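Local structure of OLD nuclease (Thermus scotoductus, 6P74) at residues Leu38-Pro50 / Val125-Phe137. The protein degrades linear or supercoiled double-stranded DNA in the 5'-to-3' direction, nicks circular DNA, and has a DNA-stimulated ATPase activity. Numbering follows the deposited sequence.
Sequences LRAIDLVLGDVWP and VGTDMRNHARVLF. With SO4 (sulfate ion), chain K.
Arg130 reaches from the short helix 127-132 into the C-terminal end of helix 34-45, the helix that follows the P-loop (Walker A) in this ABC-type ATPase fold; strand 135-138, next in the chain, is an outermost strand of the core sheet. Arg130 CB lies 3.7 Å from CZ3 of Trp49, and CG continues anti to the backbone N (chi1 -160°), which sends the chain across the indole. Arg130 CD then rests over the six-membered ring of Trp49, 3.9 Å from its centroid, a CH-pi contact, with Pro50 CD nearby. Arg130 NE donates to Val44 O (3.2 Å), a carbonyl near the helix end; the acceptor lies close to the guanidinium plane. NH1 ends beside CE3 of Trp49, the ring and guanidinium planes being 64° apart rather than stacked. A long, flexible chain with a polar head suits this place: its methylenes pack on an aromatic face and its NE meets a carbonyl at the end of the helix.

The indole N-H of Trp49 is used as well: Trp49 NE1 donates to O2 of a bound sulfate (3.0 Å). The sulfate, probably from the crystallisation liquor, is also hydrogen-bonded to Leu105 N, and Val125 CG1 packs beside Trp49 CZ2.

Toward the strand, Leu45 O receives the amide N of Val135 (3.0 Å, 163° at the hydrogen), and Leu45 CB meets Val135 CG1. Val135, whose branched aliphatic side chain suits this buried place, also packs on Thr272 of strand 272-276. Gly46, the first residue to leave helical geometry, has no side chain and lies against Asp42. At the far end Phe137 comes up against the helix: Asp42 OD1 lies 3.2 Å from Phe137 CD2, and Leu38 O sits at the edge of the Phe137 ring, near its plane, 3.4 Å from Phe137 CE2.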
ATOM      1  N   LEU A  38      -8.733  -9.610  -0.174  1.00 74.63           N
ATOM      2  CA  LEU A  38      -9.054  -8.969  -1.443  1.00 74.90           C
ATOM      3  C   LEU A  38      -7.803  -8.740  -2.286  1.00 79.82           C
ATOM      4  O   LEU A  38      -7.827  -8.959  -3.507  1.00 71.94           O
ATOM      5  CB  LEU A  38      -9.778  -7.652  -1.211  1.00 76.11           C
ATOM      6  CG  LEU A  38     -11.092  -7.749  -0.446  1.00 78.85           C
ATOM      7  CD1 LEU A  38     -11.801  -6.418  -0.515  1.00 71.01           C
ATOM      8  CD2 LEU A  38     -11.953  -8.855  -1.029  1.00 80.57           C
ATOM      9  N   ARG A  39      -6.701  -8.284  -1.665  1.00 78.27           N
ATOM     10  CA  ARG A  39      -5.490  -8.013  -2.443  1.00 82.77           C
ATOM     11  C   ARG A  39      -4.930  -9.295  -3.064  1.00 83.69           C
ATOM     12  O   ARG A  39      -4.409  -9.272  -4.187  1.00 80.97           O
ATOM     13  CB  ARG A  39      -4.439  -7.321  -1.577  1.00 81.15           C
ATOM     14  CG  ARG A  39      -4.930  -6.026  -0.924  1.00 90.89           C
ATOM     15  CD  ARG A  39      -4.944  -4.814  -1.866  1.00 99.35           C
ATOM     16  NE  ARG A  39      -4.008  -3.783  -1.413  1.00108.61           N
ATOM     17  CZ  ARG A  39      -4.277  -2.863  -0.486  1.00114.47           C
ATOM     18  NH1 ARG A  39      -5.469  -2.816   0.095  1.00111.77           N
ATOM     19  NH2 ARG A  39      -3.345  -1.983  -0.140  1.00125.05           N
ATOM     20  N   ALA A  40      -5.048 -10.424  -2.357  1.00 73.71           N
ATOM     21  CA  ALA A  40      -4.563 -11.684  -2.899  1.00 75.90           C
ATOM     22  C   ALA A  40      -5.303 -12.057  -4.179  1.00 76.55           C
ATOM     23  O   ALA A  40      -4.686 -12.525  -5.148  1.00 73.62           O
ATOM     24  CB  ALA A  40      -4.694 -12.795  -1.856  1.00 78.15           C
ATOM     25  N   ILE A  41      -6.627 -11.876  -4.200  1.00 72.44           N
ATOM     26  CA  ILE A  41      -7.376 -12.134  -5.425  1.00 71.28           C
ATOM     27  C   ILE A  41      -6.879 -11.223  -6.534  1.00 78.57           C
ATOM     28  O   ILE A  41      -6.652 -11.662  -7.672  1.00 75.35           O
ATOM     29  CB  ILE A  41      -8.889 -11.963  -5.183  1.00 70.76           C
ATOM     30  CG1 ILE A  41      -9.411 -13.036  -4.220  1.00 63.66           C
ATOM     31  CG2 ILE A  41      -9.653 -11.989  -6.512  1.00 68.78           C
ATOM     32  CD1 ILE A  41     -10.801 -12.717  -3.591  1.00 61.98           C
ATOM     33  N   ASP A  42      -6.666  -9.944  -6.213  1.00 74.18           N
ATOM     34  CA  ASP A  42      -6.268  -8.994  -7.241  1.00 78.33           C
ATOM     35  C   ASP A  42      -4.890  -9.304  -7.825  1.00 83.75           C
ATOM     36  O   ASP A  42      -4.634  -8.980  -8.987  1.00 78.60           O
ATOM     37  CB  ASP A  42      -6.275  -7.587  -6.678  1.00 78.30           C
ATOM     38  CG  ASP A  42      -6.168  -6.554  -7.758  1.00 88.27           C
ATOM     39  OD1 ASP A  42      -7.114  -6.489  -8.573  1.00 95.67           O
ATOM     40  OD2 ASP A  42      -5.149  -5.826  -7.809  1.00 89.38           O
ATOM     41  N   LEU A  43      -3.988  -9.878  -7.021  1.00 85.16           N
ATOM     42  CA  LEU A  43      -2.665 -10.260  -7.504  1.00 79.69           C
ATOM     43  C   LEU A  43      -2.768 -11.244  -8.653  1.00 77.95           C
ATOM     44  O   LEU A  43      -2.020 -11.152  -9.634  1.00 79.87           O
ATOM     45  CB  LEU A  43      -1.862 -10.894  -6.369  1.00 82.77           C
ATOM     46  CG  LEU A  43      -0.887  -9.989  -5.648  1.00 85.26           C
ATOM     47  CD1 LEU A  43      -0.156 -10.751  -4.560  1.00 82.48           C
ATOM     48  CD2 LEU A  43       0.060  -9.483  -6.686  1.00 84.91           C
ATOM     49  N   VAL A  44      -3.672 -12.213  -8.530  1.00 73.49           N
ATOM     50  CA  VAL A  44      -3.795 -13.264  -9.529  1.00 81.66           C
ATOM     51  C   VAL A  44      -4.636 -12.807 -10.712  1.00 79.74           C
ATOM     52  O   VAL A  44      -4.339 -13.143 -11.867  1.00 82.13           O
ATOM     53  CB  VAL A  44      -4.383 -14.518  -8.869  1.00 76.89           C
ATOM     54  CG1 VAL A  44      -4.372 -15.688  -9.851  1.00 77.22           C
ATOM     55  CG2 VAL A  44      -3.602 -14.835  -7.619  1.00 70.64           C
ATOM     56  N   LEU A  45      -5.692 -12.031 -10.450  1.00 72.57           N
ATOM     57  CA  LEU A  45      -6.737 -11.771 -11.435  1.00 68.73           C
ATOM     58  C   LEU A  45      -6.981 -10.301 -11.721  1.00 76.03           C
ATOM     59  O   LEU A  45      -7.908  -9.989 -12.477  1.00 83.06           O
ATOM     60  CB  LEU A  45      -8.053 -12.425 -10.993  1.00 68.85           C
ATOM     61  CG  LEU A  45      -7.970 -13.947 -10.845  1.00 69.07           C
ATOM     62  CD1 LEU A  45      -9.272 -14.479 -10.292  1.00 70.69           C
ATOM     63  CD2 LEU A  45      -7.591 -14.620 -12.195  1.00 69.91           C
ATOM     64  N   GLY A  46      -6.200  -9.397 -11.133  1.00 76.70           N
ATOM     65  CA  GLY A  46      -6.288  -7.989 -11.448  1.00 76.79           C
ATOM     66  C   GLY A  46      -5.710  -7.729 -12.825  1.00 85.29           C
ATOM     67  O   GLY A  46      -5.333  -8.644 -13.557  1.00 86.69           O
ATOM     68  N   ASP A  47      -5.634  -6.450 -13.185  1.00 85.17           N
ATOM     69  CA  ASP A  47      -5.281  -6.120 -14.556  1.00100.57           C
ATOM     70  C   ASP A  47      -3.773  -5.954 -14.772  1.00101.12           C
ATOM     71  O   ASP A  47      -3.365  -5.449 -15.820  1.00105.64           O
ATOM     72  CB  ASP A  47      -6.049  -4.875 -15.014  1.00113.47           C
ATOM     73  CG  ASP A  47      -6.072  -3.790 -13.973  1.00123.72           C
ATOM     74  OD1 ASP A  47      -5.249  -3.863 -13.038  1.00131.81           O
ATOM     75  OD2 ASP A  47      -6.922  -2.875 -14.085  1.00123.25           O
ATOM     76  N   VAL A  48      -2.939  -6.398 -13.834  1.00 99.95           N
ATOM     77  CA  VAL A  48      -1.492  -6.444 -14.015  1.00104.93           C
ATOM     78  C   VAL A  48      -1.044  -7.901 -14.010  1.00104.39           C
ATOM     79  O   VAL A  48      -1.326  -8.640 -13.059  1.00101.76           O
ATOM     80  CB  VAL A  48      -0.753  -5.647 -12.925  1.00103.26           C
ATOM     81  CG1 VAL A  48       0.579  -6.322 -12.579  1.00 95.73           C
ATOM     82  CG2 VAL A  48      -0.507  -4.241 -13.407  1.00109.16           C
ATOM     83  N   TRP A  49      -0.325  -8.302 -15.057  1.00107.23           N
ATOM     84  CA  TRP A  49       0.121  -9.681 -15.152  1.00 98.20           C
ATOM     85  C   TRP A  49       1.001 -10.031 -13.955  1.00 90.27           C
ATOM     86  O   TRP A  49       1.988  -9.330 -13.690  1.00 97.54           O
ATOM     87  CB  TRP A  49       0.889  -9.934 -16.447  1.00102.84           C
ATOM     88  CG  TRP A  49       1.191 -11.385 -16.587  1.00108.78           C
ATOM     89  CD1 TRP A  49       2.299 -12.042 -16.131  1.00110.80           C
ATOM     90  CD2 TRP A  49       0.341 -12.382 -17.166  1.00106.51           C
ATOM     91  NE1 TRP A  49       2.202 -13.382 -16.416  1.00110.65           N
ATOM     92  CE2 TRP A  49       1.011 -13.618 -17.052  1.00106.36           C
ATOM     93  CE3 TRP A  49      -0.915 -12.347 -17.786  1.00100.77           C
ATOM     94  CZ2 TRP A  49       0.470 -14.807 -17.533  1.00103.61           C
ATOM     95  CZ3 TRP A  49      -1.450 -13.526 -18.270  1.00100.06           C
ATOM     96  CH2 TRP A  49      -0.760 -14.741 -18.141  1.00103.33           C
ATOM     97  N   PRO A  50       0.689 -11.097 -13.221  1.00 81.74           N
ATOM     98  CA  PRO A  50       1.479 -11.455 -12.032  1.00 86.22           C
ATOM     99  C   PRO A  50       2.904 -11.808 -12.411  1.00 98.25           C
ATOM    100  O   PRO A  50       3.144 -12.723 -13.195  1.00105.22           O
ATOM    101  CB  PRO A  50       0.746 -12.680 -11.469  1.00 79.93           C
ATOM    102  CG  PRO A  50      -0.551 -12.734 -12.167  1.00 78.29           C
ATOM    103  CD  PRO A  50      -0.395 -12.054 -13.478  1.00 80.63           C
ATOM    104  N   VAL A 125      -0.043 -20.698 -18.140  1.00 92.36           N
ATOM    105  CA  VAL A 125      -1.205 -19.816 -18.166  1.00 85.23           C
ATOM    106  C   VAL A 125      -0.992 -18.756 -19.240  1.00 89.43           C
ATOM    107  O   VAL A 125      -0.030 -17.984 -19.183  1.00 97.35           O
ATOM    108  CB  VAL A 125      -1.443 -19.181 -16.789  1.00 88.84           C
ATOM    109  CG1 VAL A 125      -0.265 -18.295 -16.386  1.00 85.87           C
ATOM    110  CG2 VAL A 125      -2.749 -18.380 -16.791  1.00 85.40           C
ATOM    111  N   GLY A 126      -1.881 -18.730 -20.238  1.00 90.51           N
ATOM    112  CA  GLY A 126      -1.809 -17.756 -21.309  1.00 87.62           C
ATOM    113  C   GLY A 126      -2.725 -16.556 -21.059  1.00 94.68           C
ATOM    114  O   GLY A 126      -3.513 -16.514 -20.108  1.00 88.69           O
ATOM    115  N   THR A 127      -2.606 -15.576 -21.953  1.00 97.97           N
ATOM    116  CA  THR A 127      -3.365 -14.332 -21.843  1.00101.48           C
ATOM    117  C   THR A 127      -4.866 -14.593 -21.838  1.00 99.32           C
ATOM    118  O   THR A 127      -5.580 -14.193 -20.910  1.00 99.88           O
ATOM    119  CB  THR A 127      -2.989 -13.397 -22.999  1.00114.03           C
ATOM    120  OG1 THR A 127      -1.631 -12.965 -22.848  1.00114.49           O
ATOM    121  CG2 THR A 127      -3.909 -12.184 -23.039  1.00116.84           C
ATOM    122  N   ASP A 128      -5.370 -15.241 -22.890  1.00 97.32           N
ATOM    123  CA  ASP A 128      -6.801 -15.518 -22.968  1.00103.29           C
ATOM    124  C   ASP A 128      -7.273 -16.272 -21.737  1.00 97.07           C
ATOM    125  O   ASP A 128      -8.373 -16.028 -21.230  1.00 95.03           O
ATOM    126  CB  ASP A 128      -7.114 -16.323 -24.230  1.00115.76           C
ATOM    127  CG  ASP A 128      -6.536 -15.691 -25.487  1.00123.96           C
ATOM    128  OD1 ASP A 128      -7.130 -14.713 -26.002  1.00122.83           O
ATOM    129  OD2 ASP A 128      -5.473 -16.168 -25.945  1.00129.27           O
ATOM    130  N   MET A 129      -6.445 -17.194 -21.245  1.00 89.95           N
ATOM    131  CA  MET A 129      -6.824 -18.012 -20.111  1.00 84.25           C
ATOM    132  C   MET A 129      -6.959 -17.167 -18.854  1.00 83.22           C
ATOM    133  O   MET A 129      -7.944 -17.285 -18.124  1.00 77.15           O
ATOM    134  CB  MET A 129      -5.802 -19.125 -19.905  1.00 83.08           C
ATOM    135  CG  MET A 129      -6.169 -20.091 -18.759  1.00 86.37           C
ATOM    136  SD  MET A 129      -4.994 -21.461 -18.622  1.00100.42           S
ATOM    137  CE  MET A 129      -5.554 -22.479 -19.956  1.00101.50           C
ATOM    138  N   ARG A 130      -5.987 -16.295 -18.588  1.00 87.83           N
ATOM    139  CA  ARG A 130      -6.078 -15.474 -17.392  1.00 91.87           C
ATOM    140  C   ARG A 130      -7.178 -14.421 -17.517  1.00 86.25           C
ATOM    141  O   ARG A 130      -7.909 -14.178 -16.552  1.00 77.76           O
ATOM    142  CB  ARG A 130      -4.738 -14.813 -17.083  1.00 94.41           C
ATOM    143  CG  ARG A 130      -4.633 -14.345 -15.626  1.00 85.02           C
ATOM    144  CD  ARG A 130      -3.387 -13.516 -15.423  1.00 91.67           C
ATOM    145  NE  ARG A 130      -3.728 -12.203 -14.893  1.00107.36           N
ATOM    146  CZ  ARG A 130      -3.975 -11.141 -15.647  1.00107.98           C
ATOM    147  NH1 ARG A 130      -3.908 -11.236 -16.967  1.00120.46           N
ATOM    148  NH2 ARG A 130      -4.283  -9.989 -15.084  1.00102.96           N
ATOM    149  N   ASN A 131      -7.313 -13.786 -18.691  1.00 78.89           N
ATOM    150  CA  ASN A 131      -8.372 -12.795 -18.857  1.00 79.11           C
ATOM    151  C   ASN A 131      -9.752 -13.414 -18.713  1.00 89.52           C
ATOM    152  O   ASN A 131     -10.712 -12.707 -18.376  1.00 93.82           O
ATOM    153  CB  ASN A 131      -8.260 -12.101 -20.203  1.00 81.61           C
ATOM    154  CG  ASN A 131      -6.989 -11.273 -20.333  1.00 92.96           C
ATOM    155  OD1 ASN A 131      -6.278 -11.037 -19.352  1.00 92.76           O
ATOM    156  ND2 ASN A 131      -6.692 -10.836 -21.561  1.00100.16           N
ATOM    157  N   HIS A 132      -9.870 -14.716 -18.962  1.00 86.09           N
ATOM    158  CA  HIS A 132     -11.098 -15.442 -18.670  1.00 84.53           C
ATOM    159  C   HIS A 132     -11.677 -15.024 -17.325  1.00 85.07           C
ATOM    160  O   HIS A 132     -12.872 -14.731 -17.214  1.00 87.95           O
ATOM    161  CB  HIS A 132     -10.808 -16.946 -18.681  1.00 69.43           C
ATOM    162  CG  HIS A 132     -11.952 -17.803 -18.243  1.00 80.39           C
ATOM    163  ND1 HIS A 132     -13.166 -17.815 -18.895  1.00 87.42           N
ATOM    164  CD2 HIS A 132     -12.059 -18.699 -17.231  1.00 82.83           C
ATOM    165  CE1 HIS A 132     -13.977 -18.673 -18.294  1.00 89.36           C
ATOM    166  NE2 HIS A 132     -13.326 -19.233 -17.288  1.00 83.51           N
ATOM    167  N   ALA A 133     -10.833 -14.989 -16.293  1.00 82.37           N
ATOM    168  CA  ALA A 133     -11.279 -14.861 -14.912  1.00 79.08           C
ATOM    169  C   ALA A 133     -10.936 -13.513 -14.281  1.00 76.03           C
ATOM    170  O   ALA A 133     -11.038 -13.380 -13.056  1.00 78.00           O
ATOM    171  CB  ALA A 133     -10.686 -15.991 -14.068  1.00 74.73           C
ATOM    172  N   ARG A 134     -10.549 -12.517 -15.076  1.00 77.23           N
ATOM    173  CA  ARG A 134     -10.125 -11.243 -14.508  1.00 86.27           C
ATOM    174  C   ARG A 134     -11.265 -10.532 -13.789  1.00 85.75           C
ATOM    175  O   ARG A 134     -12.435 -10.605 -14.180  1.00 84.15           O
ATOM    176  CB  ARG A 134      -9.554 -10.330 -15.589  1.00 87.76           C
ATOM    177  CG  ARG A 134      -8.050 -10.415 -15.663  1.00 94.74           C
ATOM    178  CD  ARG A 134      -7.524  -9.715 -16.901  1.00100.39           C
ATOM    179  NE  ARG A 134      -7.570  -8.263 -16.762  1.00102.41           N
ATOM    180  CZ  ARG A 134      -7.321  -7.407 -17.749  1.00105.19           C
ATOM    181  NH1 ARG A 134      -7.017  -7.858 -18.964  1.00108.56           N
ATOM    182  NH2 ARG A 134      -7.380  -6.100 -17.526  1.00104.22           N
ATOM    183  N   VAL A 135     -10.906  -9.812 -12.736  1.00 86.42           N
ATOM    184  CA  VAL A 135     -11.872  -9.170 -11.860  1.00 81.40           C
ATOM    185  C   VAL A 135     -11.705  -7.672 -11.977  1.00 78.13           C
ATOM    186  O   VAL A 135     -10.595  -7.164 -12.165  1.00 73.97           O
ATOM    187  CB  VAL A 135     -11.694  -9.609 -10.396  1.00 74.92           C
ATOM    188  CG1 VAL A 135     -11.808 -11.105 -10.286  1.00 72.85           C
ATOM    189  CG2 VAL A 135     -10.350  -9.135  -9.881  1.00 73.17           C
ATOM    190  N   LEU A 136     -12.820  -6.962 -11.875  1.00 79.75           N
ATOM    191  CA  LEU A 136     -12.771  -5.528 -11.638  1.00 85.92           C
ATOM    192  C   LEU A 136     -12.487  -5.291 -10.162  1.00 85.37           C
ATOM    193  O   LEU A 136     -13.179  -5.835  -9.292  1.00 86.44           O
ATOM    194  CB  LEU A 136     -14.088  -4.871 -12.040  1.00 95.18           C
ATOM    195  CG  LEU A 136     -14.170  -4.433 -13.494  1.00109.38           C
ATOM    196  CD1 LEU A 136     -15.514  -3.797 -13.762  1.00116.68           C
ATOM    197  CD2 LEU A 136     -13.037  -3.453 -13.799  1.00115.11           C
ATOM    198  N   PHE A 137     -11.464  -4.498  -9.874  1.00 83.59           N
ATOM    199  CA  PHE A 137     -11.126  -4.164  -8.496  1.00 90.32           C
ATOM    200  C   PHE A 137     -11.485  -2.706  -8.218  1.00 87.33           C
ATOM    201  O   PHE A 137     -10.796  -1.791  -8.672  1.00 90.42           O
ATOM    202  CB  PHE A 137      -9.650  -4.431  -8.210  1.00 85.09           C
ATOM    203  CG  PHE A 137      -9.362  -4.597  -6.745  1.00 95.14           C
ATOM    204  CD1 PHE A 137      -9.369  -3.502  -5.895  1.00 99.66           C
ATOM    205  CD2 PHE A 137      -9.140  -5.852  -6.206  1.00 98.81           C
ATOM    206  CE1 PHE A 137      -9.125  -3.644  -4.546  1.00 98.17           C
ATOM    207  CE2 PHE A 137      -8.889  -5.998  -4.856  1.00101.56           C
ATOM    208  CZ  PHE A 137      -8.886  -4.882  -4.022  1.00 98.79           C
TER
HETATM  209  S   SO4 K 610       4.716 -16.090 -15.018  1.00193.03           S
HETATM  210  O1  SO4 K 610       4.384 -17.243 -14.184  1.00193.44           O
HETATM  211  O2  SO4 K 610       3.711 -15.905 -16.061  1.00190.73           O
HETATM  212  O3  SO4 K 610       4.778 -14.876 -14.203  1.00192.38           O
HETATM  213  O4  SO4 K 610       6.017 -16.324 -15.637  1.00193.94           O